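Local coordinates for uncharacterized protein VPA0106 (Vibrio parahaemolyticus, PDB 3U07) that is of unknown function but is probably exported, carrying a signal sequence and combining DUF1254 and DUF1214 family regions, at residues 145-148 with 149-153; 249-253 with 254-258; 342-345 with 346-350; 415-418 with 419-423. The protein carries 2 engineered substitutions. All coordinates share one frame; numbering follows the deposited sequence.

Contact 1: 145-148 with 149-153; sequences GEVP and ASVDE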
ATOM      1  N   GLY A 145     -24.796  15.039   9.061  1.00 23.24           N
ATOM      2  CA  GLY A 145     -24.428  15.344  10.433  1.00 21.86           C
ATOM      3  C   GLY A 145     -23.334  16.390  10.512  1.00 22.67           C
ATOM      4  O   GLY A 145     -22.569  16.574   9.565  1.00 19.68           O
ATOM      5  N   GLU A 146     -23.259  17.084  11.643  1.00 19.94           N
ATOM      6  CA  GLU A 146     -22.256  18.120  11.828  1.00 18.79           C
ATOM      7  C   GLU A 146     -20.943  17.526  12.318  1.00 19.17           C
ATOM      8  O   GLU A 146     -20.909  16.409  12.833  1.00 22.98           O
ATOM      9  CB  GLU A 146     -22.772  19.188  12.798  1.00 21.85           C
ATOM     10  CG  GLU A 146     -23.751  20.169  12.146  1.00 29.37           C
ATOM     11  CD  GLU A 146     -24.341  21.169  13.127  1.00 31.79           C
ATOM     12  OE1 GLU A 146     -25.375  20.854  13.746  1.00 32.61           O
ATOM     13  OE2 GLU A 146     -23.767  22.267  13.288  1.00 28.03           O
ATOM     14  N   VAL A 147     -19.865  18.277  12.145  1.00 24.08           N
ATOM     15  CA  VAL A 147     -18.536  17.820  12.539  1.00 24.91           C
ATOM     16  C   VAL A 147     -18.073  18.438  13.854  1.00 18.70           C
ATOM     17  O   VAL A 147     -18.134  19.645  14.037  1.00 19.69           O
ATOM     18  CB  VAL A 147     -17.501  18.165  11.443  1.00 24.83           C
ATOM     19  CG1 VAL A 147     -16.140  17.605  11.813  1.00 18.07           C
ATOM     20  CG2 VAL A 147     -17.970  17.619  10.089  1.00 16.99           C
ATOM     21  N   PRO A 148     -17.595  17.615  14.789  1.00 20.12           N
ATOM     22  CA  PRO A 148     -17.131  18.163  16.069  1.00 24.45           C
ATOM     23  C   PRO A 148     -16.039  19.214  15.843  1.00 21.64           C
ATOM     24  O   PRO A 148     -15.163  19.034  14.993  1.00 17.63           O
ATOM     25  CB  PRO A 148     -16.604  16.928  16.796  1.00 22.94           C
ATOM     26  CG  PRO A 148     -17.497  15.825  16.263  1.00 17.48           C
ATOM     27  CD  PRO A 148     -17.509  16.145  14.780  1.00 18.36           C
ATOM     28  N   ALA A 149     -16.094  20.312  16.597  1.00 19.92           N
ATOM     29  CA  ALA A 149     -15.098  21.380  16.469  1.00 23.02           C
ATOM     30  C   ALA A 149     -13.703  20.799  16.694  1.00 21.69           C
ATOM     31  O   ALA A 149     -12.704  21.299  16.173  1.00 21.18           O
ATOM     32  CB  ALA A 149     -15.374  22.476  17.494  1.00 27.88           C
ATOM     33  N   SER A 150     -13.683  19.729  17.480  1.00 21.59           N
ATOM     34  CA  SER A 150     -12.494  18.973  17.869  1.00 30.35           C
ATOM     35  C   SER A 150     -11.779  18.254  16.710  1.00 30.17           C
ATOM     36  O   SER A 150     -10.588  17.951  16.791  1.00 22.07           O
ATOM     37  CB  SER A 150     -12.926  17.933  18.906  1.00 25.56           C
ATOM     38  OG  SER A 150     -11.822  17.400  19.601  1.00 49.22           O
ATOM     39  N   VAL A 151     -12.514  17.967  15.643  1.00 26.76           N
ATOM     40  CA  VAL A 151     -11.958  17.256  14.498  1.00 18.81           C
ATOM     41  C   VAL A 151     -11.124  18.134  13.579  1.00 13.84           C
ATOM     42  O   VAL A 151     -11.533  19.230  13.215  1.00 20.39           O
ATOM     43  CB  VAL A 151     -13.088  16.571  13.689  1.00 19.46           C
ATOM     44  CG1 VAL A 151     -12.563  16.093  12.331  1.00 20.77           C
ATOM     45  CG2 VAL A 151     -13.634  15.396  14.488  1.00 18.62           C
ATOM     46  N   ASP A 152      -9.949  17.634  13.206  1.00 15.75           N
ATOM     47  CA  ASP A 152      -9.044  18.365  12.329  1.00 18.00           C
ATOM     48  C   ASP A 152      -9.441  18.290  10.861  1.00 21.55           C
ATOM     49  O   ASP A 152      -9.660  19.306  10.210  1.00 23.08           O
ATOM     50  CB  ASP A 152      -7.626  17.822  12.496  1.00 19.60           C
ATOM     51  CG  ASP A 152      -6.974  18.289  13.782  1.00 29.10           C
ATOM     52  OD1 ASP A 152      -6.405  19.400  13.781  1.00 30.93           O
ATOM     53  OD2 ASP A 152      -7.039  17.552  14.791  1.00 28.61           O
ATOM     54  N   GLU A 153      -9.530  17.074  10.342  1.00 18.94           N
ATOM     55  CA  GLU A 153      -9.883  16.873   8.945  1.00 19.37           C
ATOM     56  C   GLU A 153     -10.933  15.785   8.829  1.00 20.69           C
ATOM     57  O   GLU A 153     -10.999  14.881   9.657  1.00 22.81           O
ATOM     58  CB  GLU A 153      -8.643  16.465   8.141  1.00 23.22           C
ATOM     59  CG  GLU A 153      -7.493  17.466   8.181  1.00 28.54           C
ATOM     60  CD  GLU A 153      -7.834  18.789   7.511  1.00 40.97           C
ATOM     61  OE1 GLU A 153      -8.582  18.778   6.509  1.00 39.29           O
ATOM     62  OE2 GLU A 153      -7.341  19.838   7.975  1.00 48.87           O
TER
HETATM   63  O   HOH W   1     -13.848  20.670  12.776  1.00 29.37           O

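Contact 2: 249-253 with 254-258; sequences TDFTP and EQLKL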
ATOM      1  N   THR A 249     -28.498  -9.446  -6.828  1.00 22.41           N
ATOM      2  CA  THR A 249     -28.250 -10.857  -6.518  1.00 26.14           C
ATOM      3  C   THR A 249     -28.959 -11.800  -7.491  1.00 26.20           C
ATOM      4  O   THR A 249     -28.730 -13.000  -7.456  1.00 28.01           O
ATOM      5  CB  THR A 249     -28.739 -11.218  -5.101  1.00 28.32           C
ATOM      6  OG1 THR A 249     -30.143 -10.947  -5.014  1.00 25.77           O
ATOM      7  CG2 THR A 249     -28.001 -10.408  -4.038  1.00 26.17           C
ATOM      8  N   ASP A 250     -29.821 -11.260  -8.347  1.00 25.93           N
ATOM      9  CA  ASP A 250     -30.556 -12.073  -9.319  1.00 33.69           C
ATOM     10  C   ASP A 250     -29.915 -11.970 -10.702  1.00 28.53           C
ATOM     11  O   ASP A 250     -29.770 -10.874 -11.238  1.00 27.82           O
ATOM     12  CB  ASP A 250     -32.020 -11.617  -9.389  1.00 45.22           C
ATOM     13  CG  ASP A 250     -32.164 -10.138  -9.745  1.00 60.82           C
ATOM     14  OD1 ASP A 250     -32.862  -9.827 -10.736  1.00 58.94           O
ATOM     15  OD2 ASP A 250     -31.587  -9.286  -9.035  1.00 59.12           O
ATOM     16  N   PHE A 251     -29.555 -13.111 -11.286  1.00 18.61           N
ATOM     17  CA  PHE A 251     -28.906 -13.118 -12.596  1.00 24.56           C
ATOM     18  C   PHE A 251     -29.544 -14.063 -13.605  1.00 25.85           C
ATOM     19  O   PHE A 251     -30.151 -15.066 -13.233  1.00 31.23           O
ATOM     20  CB  PHE A 251     -27.438 -13.517 -12.443  1.00 24.92           C
ATOM     21  CG  PHE A 251     -26.685 -12.705 -11.429  1.00 26.03           C
ATOM     22  CD1 PHE A 251     -26.123 -11.483 -11.775  1.00 23.37           C
ATOM     23  CD2 PHE A 251     -26.556 -13.155 -10.120  1.00 24.25           C
ATOM     24  CE1 PHE A 251     -25.441 -10.721 -10.829  1.00 19.63           C
ATOM     25  CE2 PHE A 251     -25.880 -12.402  -9.171  1.00 19.76           C
ATOM     26  CZ  PHE A 251     -25.322 -11.184  -9.525  1.00 19.75           C
ATOM     27  N   THR A 252     -29.391 -13.733 -14.887  1.00 27.57           N
ATOM     28  CA  THR A 252     -29.902 -14.570 -15.970  1.00 27.41           C
ATOM     29  C   THR A 252     -28.777 -15.536 -16.354  1.00 27.35           C
ATOM     30  O   THR A 252     -27.606 -15.286 -16.056  1.00 26.46           O
ATOM     31  CB  THR A 252     -30.241 -13.751 -17.228  1.00 28.20           C
ATOM     32  OG1 THR A 252     -29.031 -13.208 -17.778  1.00 30.74           O
ATOM     33  CG2 THR A 252     -31.217 -12.623 -16.896  1.00 25.89           C
ATOM     34  N   PRO A 253     -29.117 -16.657 -17.011  1.00 25.46           N
ATOM     35  CA  PRO A 253     -28.095 -17.630 -17.418  1.00 23.73           C
ATOM     36  C   PRO A 253     -27.015 -16.961 -18.272  1.00 23.02           C
ATOM     37  O   PRO A 253     -25.826 -17.224 -18.116  1.00 22.92           O
ATOM     38  CB  PRO A 253     -28.901 -18.657 -18.213  1.00 27.64           C
ATOM     39  CG  PRO A 253     -30.226 -18.652 -17.501  1.00 26.89           C
ATOM     40  CD  PRO A 253     -30.472 -17.163 -17.300  1.00 24.00           C
ATOM     41  N   GLU A 254     -27.442 -16.082 -19.173  1.00 17.87           N
ATOM     42  CA  GLU A 254     -26.505 -15.381 -20.046  1.00 23.12           C
ATOM     43  C   GLU A 254     -25.501 -14.555 -19.237  1.00 23.96           C
ATOM     44  O   GLU A 254     -24.311 -14.527 -19.563  1.00 22.16           O
ATOM     45  CB  GLU A 254     -27.267 -14.481 -21.018  1.00 25.89           C
ATOM     46  CG  GLU A 254     -26.387 -13.772 -22.043  1.00 40.05           C
ATOM     47  CD  GLU A 254     -25.552 -14.725 -22.890  1.00 56.35           C
ATOM     48  OE1 GLU A 254     -25.838 -15.943 -22.901  1.00 60.20           O
ATOM     49  OE2 GLU A 254     -24.611 -14.248 -23.560  1.00 60.13           O
ATOM     50  N   GLN A 255     -25.968 -13.887 -18.183  1.00 22.06           N
ATOM     51  CA  GLN A 255     -25.061 -13.085 -17.365  1.00 24.60           C
ATOM     52  C   GLN A 255     -24.038 -13.979 -16.668  1.00 24.15           C
ATOM     53  O   GLN A 255     -22.850 -13.649 -16.627  1.00 26.52           O
ATOM     54  CB  GLN A 255     -25.853 -12.234 -16.359  1.00 18.77           C
ATOM     55  CG  GLN A 255     -26.651 -11.127 -17.066  1.00 21.73           C
ATOM     56  CD  GLN A 255     -27.611 -10.373 -16.153  1.00 25.68           C
ATOM     57  OE1 GLN A 255     -28.194 -10.947 -15.229  1.00 22.45           O
ATOM     58  NE2 GLN A 255     -27.799  -9.082 -16.430  1.00 19.71           N
ATOM     59  N   LEU A 256     -24.483 -15.118 -16.144  1.00 23.81           N
ATOM     60  CA  LEU A 256     -23.567 -16.050 -15.491  1.00 22.05           C
ATOM     61  C   LEU A 256     -22.516 -16.542 -16.500  1.00 24.73           C
ATOM     62  O   LEU A 256     -21.351 -16.757 -16.151  1.00 20.33           O
ATOM     63  CB  LEU A 256     -24.334 -17.250 -14.923  1.00 22.38           C
ATOM     64  CG  LEU A 256     -25.318 -16.990 -13.771  1.00 19.72           C
ATOM     65  CD1 LEU A 256     -25.907 -18.319 -13.296  1.00 19.69           C
ATOM     66  CD2 LEU A 256     -24.603 -16.297 -12.617  1.00 19.05           C
ATOM     67  N   LYS A 257     -22.933 -16.716 -17.752  1.00 24.77           N
ATOM     68  CA  LYS A 257     -22.029 -17.178 -18.801  1.00 29.73           C
ATOM     69  C   LYS A 257     -21.040 -16.082 -19.180  1.00 27.03           C
ATOM     70  O   LYS A 257     -19.852 -16.340 -19.355  1.00 24.90           O
ATOM     71  CB  LYS A 257     -22.817 -17.610 -20.043  1.00 32.44           C
ATOM     72  CG  LYS A 257     -21.941 -18.159 -21.169  1.00 35.35           C
ATOM     73  CD  LYS A 257     -22.771 -18.707 -22.322  1.00 48.35           C
ATOM     74  CE  LYS A 257     -22.756 -17.781 -23.528  1.00 57.43           C
ATOM     75  NZ  LYS A 257     -23.716 -18.225 -24.579  1.00 60.53           N
ATOM     76  N   LEU A 258     -21.534 -14.854 -19.305  1.00 27.53           N
ATOM     77  CA  LEU A 258     -20.672 -13.738 -19.658  1.00 23.74           C
ATOM     78  C   LEU A 258     -19.661 -13.479 -18.547  1.00 22.52           C
ATOM     79  O   LEU A 258     -18.503 -13.155 -18.820  1.00 23.40           O
ATOM     80  CB  LEU A 258     -21.518 -12.496 -19.930  1.00 24.75           C
ATOM     81  CG  LEU A 258     -22.318 -12.577 -21.232  1.00 27.18           C
ATOM     82  CD1 LEU A 258     -23.236 -11.374 -21.348  1.00 26.23           C
ATOM     83  CD2 LEU A 258     -21.371 -12.641 -22.415  1.00 27.62           C
TER
HETATM   84  O   HOH W   2     -30.697  -9.987 -14.403  1.00 24.03           O

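Contact 3: 342-345 with 346-350; sequences PNVS and EFWSV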
ATOM      1  N   PRO A 342      19.283  10.642  -4.059  1.00 25.88           N
ATOM      2  CA  PRO A 342      18.054  10.595  -4.862  1.00 23.76           C
ATOM      3  C   PRO A 342      17.249  11.852  -4.504  1.00 20.85           C
ATOM      4  O   PRO A 342      17.359  12.349  -3.384  1.00 24.73           O
ATOM      5  CB  PRO A 342      17.362   9.328  -4.359  1.00 22.85           C
ATOM      6  CG  PRO A 342      18.496   8.480  -3.865  1.00 29.34           C
ATOM      7  CD  PRO A 342      19.347   9.491  -3.143  1.00 26.91           C
ATOM      8  N   ASN A 343      16.450  12.372  -5.428  1.00 23.76           N
ATOM      9  CA  ASN A 343      15.657  13.560  -5.116  1.00 26.20           C
ATOM     10  C   ASN A 343      14.409  13.227  -4.290  1.00 23.77           C
ATOM     11  O   ASN A 343      13.325  13.032  -4.843  1.00 22.96           O
ATOM     12  CB  ASN A 343      15.238  14.290  -6.397  1.00 30.67           C
ATOM     13  CG  ASN A 343      16.423  14.853  -7.165  1.00 43.11           C
ATOM     14  OD1 ASN A 343      17.377  15.366  -6.574  1.00 45.66           O
ATOM     15  ND2 ASN A 343      16.360  14.776  -8.488  1.00 46.05           N
ATOM     16  N   VAL A 344      14.570  13.146  -2.969  1.00 24.73           N
ATOM     17  CA  VAL A 344      13.449  12.862  -2.075  1.00 24.23           C
ATOM     18  C   VAL A 344      13.351  13.952  -1.013  1.00 27.21           C
ATOM     19  O   VAL A 344      14.364  14.494  -0.570  1.00 26.10           O
ATOM     20  CB  VAL A 344      13.587  11.504  -1.362  1.00 26.00           C
ATOM     21  CG1 VAL A 344      13.740  10.395  -2.384  1.00 24.68           C
ATOM     22  CG2 VAL A 344      14.752  11.536  -0.404  1.00 27.43           C
ATOM     23  N   SER A 345      12.132  14.271  -0.596  1.00 19.94           N
ATOM     24  CA  SER A 345      11.942  15.317   0.401  1.00 21.66           C
ATOM     25  C   SER A 345      12.105  14.783   1.811  1.00 27.42           C
ATOM     26  O   SER A 345      12.488  15.518   2.720  1.00 28.85           O
ATOM     27  CB  SER A 345      10.545  15.941   0.264  1.00 21.83           C
ATOM     28  OG  SER A 345       9.534  15.044   0.704  1.00 25.47           O
ATOM     29  N   GLU A 346      11.823  13.500   2.000  1.00 20.13           N
ATOM     30  CA  GLU A 346      11.919  12.918   3.329  1.00 19.61           C
ATOM     31  C   GLU A 346      13.182  12.102   3.564  1.00 24.74           C
ATOM     32  O   GLU A 346      14.071  12.528   4.301  1.00 23.85           O
ATOM     33  CB  GLU A 346      10.676  12.065   3.604  1.00 22.14           C
ATOM     34  CG  GLU A 346       9.375  12.800   3.329  1.00 21.67           C
ATOM     35  CD  GLU A 346       9.367  14.193   3.929  1.00 24.24           C
ATOM     36  OE1 GLU A 346       9.458  14.316   5.169  1.00 24.27           O
ATOM     37  OE2 GLU A 346       9.274  15.165   3.154  1.00 21.89           O
ATOM     38  N   PHE A 347      13.261  10.920   2.962  1.00 29.96           N
ATOM     39  CA  PHE A 347      14.447  10.084   3.132  1.00 27.22           C
ATOM     40  C   PHE A 347      14.420   8.896   2.186  1.00 24.95           C
ATOM     41  O   PHE A 347      13.421   8.653   1.511  1.00 28.21           O
ATOM     42  CB  PHE A 347      14.554   9.592   4.582  1.00 24.49           C
ATOM     43  CG  PHE A 347      13.576   8.499   4.943  1.00 23.73           C
ATOM     44  CD1 PHE A 347      13.960   7.159   4.896  1.00 24.41           C
ATOM     45  CD2 PHE A 347      12.285   8.809   5.374  1.00 31.22           C
ATOM     46  CE1 PHE A 347      13.077   6.142   5.281  1.00 27.12           C
ATOM     47  CE2 PHE A 347      11.389   7.800   5.759  1.00 29.67           C
ATOM     48  CZ  PHE A 347      11.788   6.464   5.713  1.00 30.21           C
ATOM     49  N   TRP A 348      15.527   8.165   2.124  1.00 22.61           N
ATOM     50  CA  TRP A 348      15.599   6.991   1.269  1.00 22.43           C
ATOM     51  C   TRP A 348      16.399   5.888   1.946  1.00 30.00           C
ATOM     52  O   TRP A 348      17.057   6.119   2.965  1.00 30.31           O
ATOM     53  CB  TRP A 348      16.216   7.340  -0.088  1.00 19.18           C
ATOM     54  CG  TRP A 348      17.554   7.996  -0.011  1.00 26.29           C
ATOM     55  CD1 TRP A 348      17.812   9.335  -0.033  1.00 28.80           C
ATOM     56  CD2 TRP A 348      18.825   7.343   0.099  1.00 29.74           C
ATOM     57  NE1 TRP A 348      19.165   9.560   0.055  1.00 30.98           N
ATOM     58  CE2 TRP A 348      19.810   8.355   0.139  1.00 26.38           C
ATOM     59  CE3 TRP A 348      19.227   6.001   0.170  1.00 29.70           C
ATOM     60  CZ2 TRP A 348      21.176   8.069   0.246  1.00 28.18           C
ATOM     61  CZ3 TRP A 348      20.586   5.716   0.278  1.00 29.76           C
ATOM     62  CH2 TRP A 348      21.544   6.747   0.314  1.00 27.75           C
ATOM     63  N   SER A 349      16.335   4.687   1.382  1.00 24.63           N
ATOM     64  CA  SER A 349      17.036   3.547   1.953  1.00 27.74           C
ATOM     65  C   SER A 349      17.173   2.421   0.932  1.00 27.17           C
ATOM     66  O   SER A 349      16.469   2.393  -0.072  1.00 25.32           O
ATOM     67  CB  SER A 349      16.255   3.023   3.158  1.00 30.12           C
ATOM     68  OG  SER A 349      14.965   2.574   2.756  1.00 31.27           O
ATOM     69  N   VAL A 350      18.102   1.507   1.187  1.00 27.62           N
ATOM     70  CA  VAL A 350      18.284   0.350   0.326  1.00 24.33           C
ATOM     71  C   VAL A 350      18.375  -0.806   1.315  1.00 25.09           C
ATOM     72  O   VAL A 350      19.144  -0.755   2.273  1.00 30.23           O
ATOM     73  CB  VAL A 350      19.562   0.462  -0.568  1.00 31.01           C
ATOM     74  CG1 VAL A 350      20.038   1.892  -0.609  1.00 30.49           C
ATOM     75  CG2 VAL A 350      20.646  -0.476  -0.094  1.00 35.65           C
TER

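Contact 4: 415-418 with 419-423; sequences YGAD and DAIQS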
ATOM      1  N   TYR A 415      10.923   8.149  -0.099  1.00 21.40           N
ATOM      2  CA  TYR A 415       9.805   8.789   0.582  1.00 25.90           C
ATOM      3  C   TYR A 415       9.815  10.276   0.251  1.00 26.12           C
ATOM      4  O   TYR A 415      10.728  10.996   0.646  1.00 25.15           O
ATOM      5  CB  TYR A 415       9.947   8.575   2.084  1.00 24.88           C
ATOM      6  CG  TYR A 415       9.951   7.114   2.469  1.00 24.65           C
ATOM      7  CD1 TYR A 415       8.761   6.443   2.760  1.00 22.48           C
ATOM      8  CD2 TYR A 415      11.138   6.392   2.504  1.00 24.90           C
ATOM      9  CE1 TYR A 415       8.758   5.086   3.077  1.00 28.74           C
ATOM     10  CE2 TYR A 415      11.146   5.036   2.815  1.00 30.93           C
ATOM     11  CZ  TYR A 415       9.957   4.389   3.100  1.00 31.85           C
ATOM     12  OH  TYR A 415       9.968   3.048   3.397  1.00 27.95           O
ATOM     13  N   GLY A 416       8.800  10.723  -0.480  1.00 21.71           N
ATOM     14  CA  GLY A 416       8.723  12.118  -0.868  1.00 20.30           C
ATOM     15  C   GLY A 416       9.523  12.338  -2.139  1.00 30.13           C
ATOM     16  O   GLY A 416      10.134  13.392  -2.334  1.00 29.22           O
ATOM     17  N   ALA A 417       9.509  11.331  -3.008  1.00 27.34           N
ATOM     18  CA  ALA A 417      10.236  11.362  -4.272  1.00 28.82           C
ATOM     19  C   ALA A 417       9.679  12.370  -5.267  1.00 30.33           C
ATOM     20  O   ALA A 417       8.495  12.698  -5.228  1.00 26.73           O
ATOM     21  CB  ALA A 417      10.226   9.978  -4.897  1.00 30.15           C
ATOM     22  N   ASP A 418      10.541  12.845  -6.168  1.00 30.82           N
ATOM     23  CA  ASP A 418      10.123  13.800  -7.190  1.00 25.81           C
ATOM     24  C   ASP A 418       9.472  13.055  -8.356  1.00 21.99           C
ATOM     25  O   ASP A 418       9.366  11.830  -8.328  1.00 23.04           O
ATOM     26  CB  ASP A 418      11.315  14.657  -7.664  1.00 32.80           C
ATOM     27  CG  ASP A 418      12.327  13.882  -8.511  1.00 36.40           C
ATOM     28  OD1 ASP A 418      12.240  12.642  -8.618  1.00 33.09           O
ATOM     29  OD2 ASP A 418      13.230  14.535  -9.073  1.00 39.23           O
ATOM     30  N   ASP A 419       9.037  13.788  -9.376  1.00 25.90           N
ATOM     31  CA  ASP A 419       8.366  13.176 -10.516  1.00 29.44           C
ATOM     32  C   ASP A 419       9.137  12.067 -11.225  1.00 21.39           C
ATOM     33  O   ASP A 419       8.582  11.005 -11.501  1.00 21.47           O
ATOM     34  CB  ASP A 419       7.965  14.245 -11.544  1.00 31.13           C
ATOM     35  CG  ASP A 419       6.904  15.200 -11.019  1.00 36.49           C
ATOM     36  OD1 ASP A 419       6.225  14.857 -10.030  1.00 32.34           O
ATOM     37  OD2 ASP A 419       6.739  16.289 -11.607  1.00 38.65           O
ATOM     38  N   ALA A 420      10.412  12.309 -11.518  1.00 21.25           N
ATOM     39  CA  ALA A 420      11.237  11.328 -12.223  1.00 24.05           C
ATOM     40  C   ALA A 420      11.279   9.971 -11.531  1.00 22.43           C
ATOM     41  O   ALA A 420      11.281   8.929 -12.185  1.00 20.99           O
ATOM     42  CB  ALA A 420      12.652  11.877 -12.408  1.00 30.28           C
ATOM     43  N   ILE A 421      11.320   9.982 -10.205  1.00 21.39           N
ATOM     44  CA  ILE A 421      11.337   8.739  -9.450  1.00 21.61           C
ATOM     45  C   ILE A 421       9.944   8.107  -9.487  1.00 24.75           C
ATOM     46  O   ILE A 421       9.801   6.898  -9.671  1.00 24.52           O
ATOM     47  CB  ILE A 421      11.746   8.989  -7.982  1.00 24.86           C
ATOM     48  CG1 ILE A 421      13.241   9.329  -7.912  1.00 22.76           C
ATOM     49  CG2 ILE A 421      11.416   7.768  -7.136  1.00 21.33           C
ATOM     50  CD1 ILE A 421      13.724   9.797  -6.538  1.00 21.95           C
ATOM     51  N   GLN A 422       8.921   8.941  -9.318  1.00 24.70           N
ATOM     52  CA  GLN A 422       7.527   8.491  -9.320  1.00 23.35           C
ATOM     53  C   GLN A 422       7.084   7.842 -10.623  1.00 23.29           C
ATOM     54  O   GLN A 422       6.379   6.835 -10.614  1.00 28.33           O
ATOM     55  CB  GLN A 422       6.590   9.670  -9.057  1.00 18.29           C
ATOM     56  CG  GLN A 422       6.620  10.250  -7.655  1.00 17.91           C
ATOM     57  CD  GLN A 422       5.768  11.502  -7.556  1.00 26.43           C
ATOM     58  OE1 GLN A 422       4.621  11.520  -8.005  1.00 30.34           O
ATOM     59  NE2 GLN A 422       6.323  12.554  -6.969  1.00 29.29           N
ATOM     60  N   SER A 423       7.500   8.430 -11.739  1.00 21.30           N
ATOM     61  CA  SER A 423       7.113   7.955 -13.065  1.00 23.31           C
ATOM     62  C   SER A 423       7.834   6.715 -13.566  1.00 24.88           C
ATOM     63  O   SER A 423       7.400   6.090 -14.533  1.00 23.62           O
ATOM     64  CB  SER A 423       7.318   9.075 -14.083  1.00 32.27           C
ATOM     65  OG  SER A 423       8.701   9.330 -14.257  1.00 29.80           O
TER
HETATM   66  O   HOH W   3      11.774  14.858 -11.652  1.00 35.75           O

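Contact 1: 145-148 with 149-153
V147 and V151 meet across a tight bend of the chain, CG1 of V147 lying 3.7 Å from CB of V151 while the two side chains cross at about a right angle. With V147 CG1 anti to its own backbone N (chi1 -176°), that methyl is the branch that meets V151, and it also lies 3.9 Å from V151 CG1. Next to this pair the P148 ring runs alongside V151, both pointing the same way, and P148 CD touches V151 CG2 at 4.0 Å. P148 and V151 make the close-packed side: M137 of strand 134-140 lies against both, and L191 and L195 of helix 191-195 cover P148. V147 packs on M137 too but is also exposed to solvent. The opposite character belongs to A149 and S150 at the corner of the bend, which are exposed. A149 turns its methyl away from the preceding residues, and the S150 hydroxyl is taken up by Y194 OH. Between the two sides the backbone closes on itself: V151 N donates to P148 O over 2.9 Å. A water also serves that oxygen, donating to P148 O at 3.1 Å and to V151 O at 2.8 Å, and so ties both ends of the bend together. P148 to V151 is a type I beta turn, set in the surface loop that leads from strand 134-140 into its parallel neighbour 153-157.

Contact 2: 249-253 with 254-258
Q255 reaches back over the T252 side chain, its CG 3.2 Å from T252 OG1, and the two residues form a capping box at the start of helix 253-273. T252 is the N-cap: its chi1 of 66° holds OG1 between backbone N and carbonyl carbon, where it accepts from Q255 N over 3.2 Å. The return bond is made by the glutamine, whose chain runs extended beyond CG so that OE1 takes the T252 N-H at 3.1 Å, nearly straight at 166° and tilted a little from the carbonyl plane. A water donates to the same OE1, while NE2 is spent on S241 O, so both ends of the amide are held and its rotation is fixed. Behind the box, F251 offers the edge of its ring to OE1, with ring and amide planes 67° apart, and packs against L216 and N220 of helix 215-224. The first helical turn follows directly, L256 N donating to T252 O at 3.1 Å and K257 N to P253 O. Within that turn, K257 NZ and E254 OE1 form a salt bridge, 3.5 Å apart. On the apolar side, CD2 of L256 comes to 4.0 Å from CB of F251, oblique to the ring.

Contact 3: 342-345 with 346-350
P342 lies flat against W348 with a C-H group aimed into the indole: CD stands 3.4 Å from the centroid of the five-membered ring and 20° off the normal, a CH-pi contact over one face in which the two side chains cross at about a right angle. V344 takes the rim instead, CG2 sitting in the ring plane 3.8 Å from W348 CD1. F339 and Y383 meet the indole edge-to-face, so the tryptophan is part of an aromatic core cluster. Between the proline and the tryptophan the chain turns a corner, and E346 and F347 both face Y415 in a classic beta bulge at the entry to strand 347-354. At that corner E346 bends at chi2 (-47°), which swings its carboxylate round beside S345. The separation of S345 OG and E346 OE2, 2.5 Å, is suspiciously short for a hydrogen bond, and its exact length is doubtful. R127 of helix 126-129 packs on both residues. Back at the indole, the pyrrolidine C-H groups beside nitrogen are electron-poor, which suits P342 CD to the electron-rich face of W348 and implies a weakly polar attraction on top of plain apolar contact.

Contact 4: 415-418 with 419-423
A chi1 of 71° tucks the carboxylate of D418 back between its backbone N and carbonyl carbon, and the small chi2 of -9° then aims OD1 at the first turn of helix 419-423. There it accepts from I421 N over 3.2 Å, met nearly along its C-O bond, making D418 the N-cap of the helix. The other oxygen, OD2, bonds to N343 ND2 and weakly to a water that accepts from A420 N at 2.9 Å; by this route the aspartate serves the helix start through both oxygens. Such a placement should favour the charged carboxylate, since it faces the N-H groups of the helix's first turn. The helical bonding begins at D418 O, which takes Q422 N at 3.1 Å. On the inner side A417, closing strand 408-417, presses its methyl on I421, which also packs on Y426 and on S315 of the edge strand 315-319. That fit is tight, A417 CB lying 3.4 Å from I421 CG2. Q422 reaches past the helix start with its chain extended beyond CG, and its NE2 donates to A417 O over 2.8 Å from above the carbonyl plane.

In the fold
Contacts 3 and 4 belong together: their centres are 9 Å apart and both reach the antiparallel sheet in which strands 347-354 and 408-417 are neighbours. S345 N lies 2.8 Å from G416 O and F347 O 3.0 Å from Y415 N, both probable hydrogen bonds, and the F347 and Y415 rings stack. Contact 1, in the DUF1254 region, stays about 18 Å from contact 3 at the nearest atoms. Contact 2, at a remote helix start, is farther still, about 43 Å from contact 3 at the nearest atoms and across the centre of the chain from it. With the function unknown, none of the four can be tied to an active site.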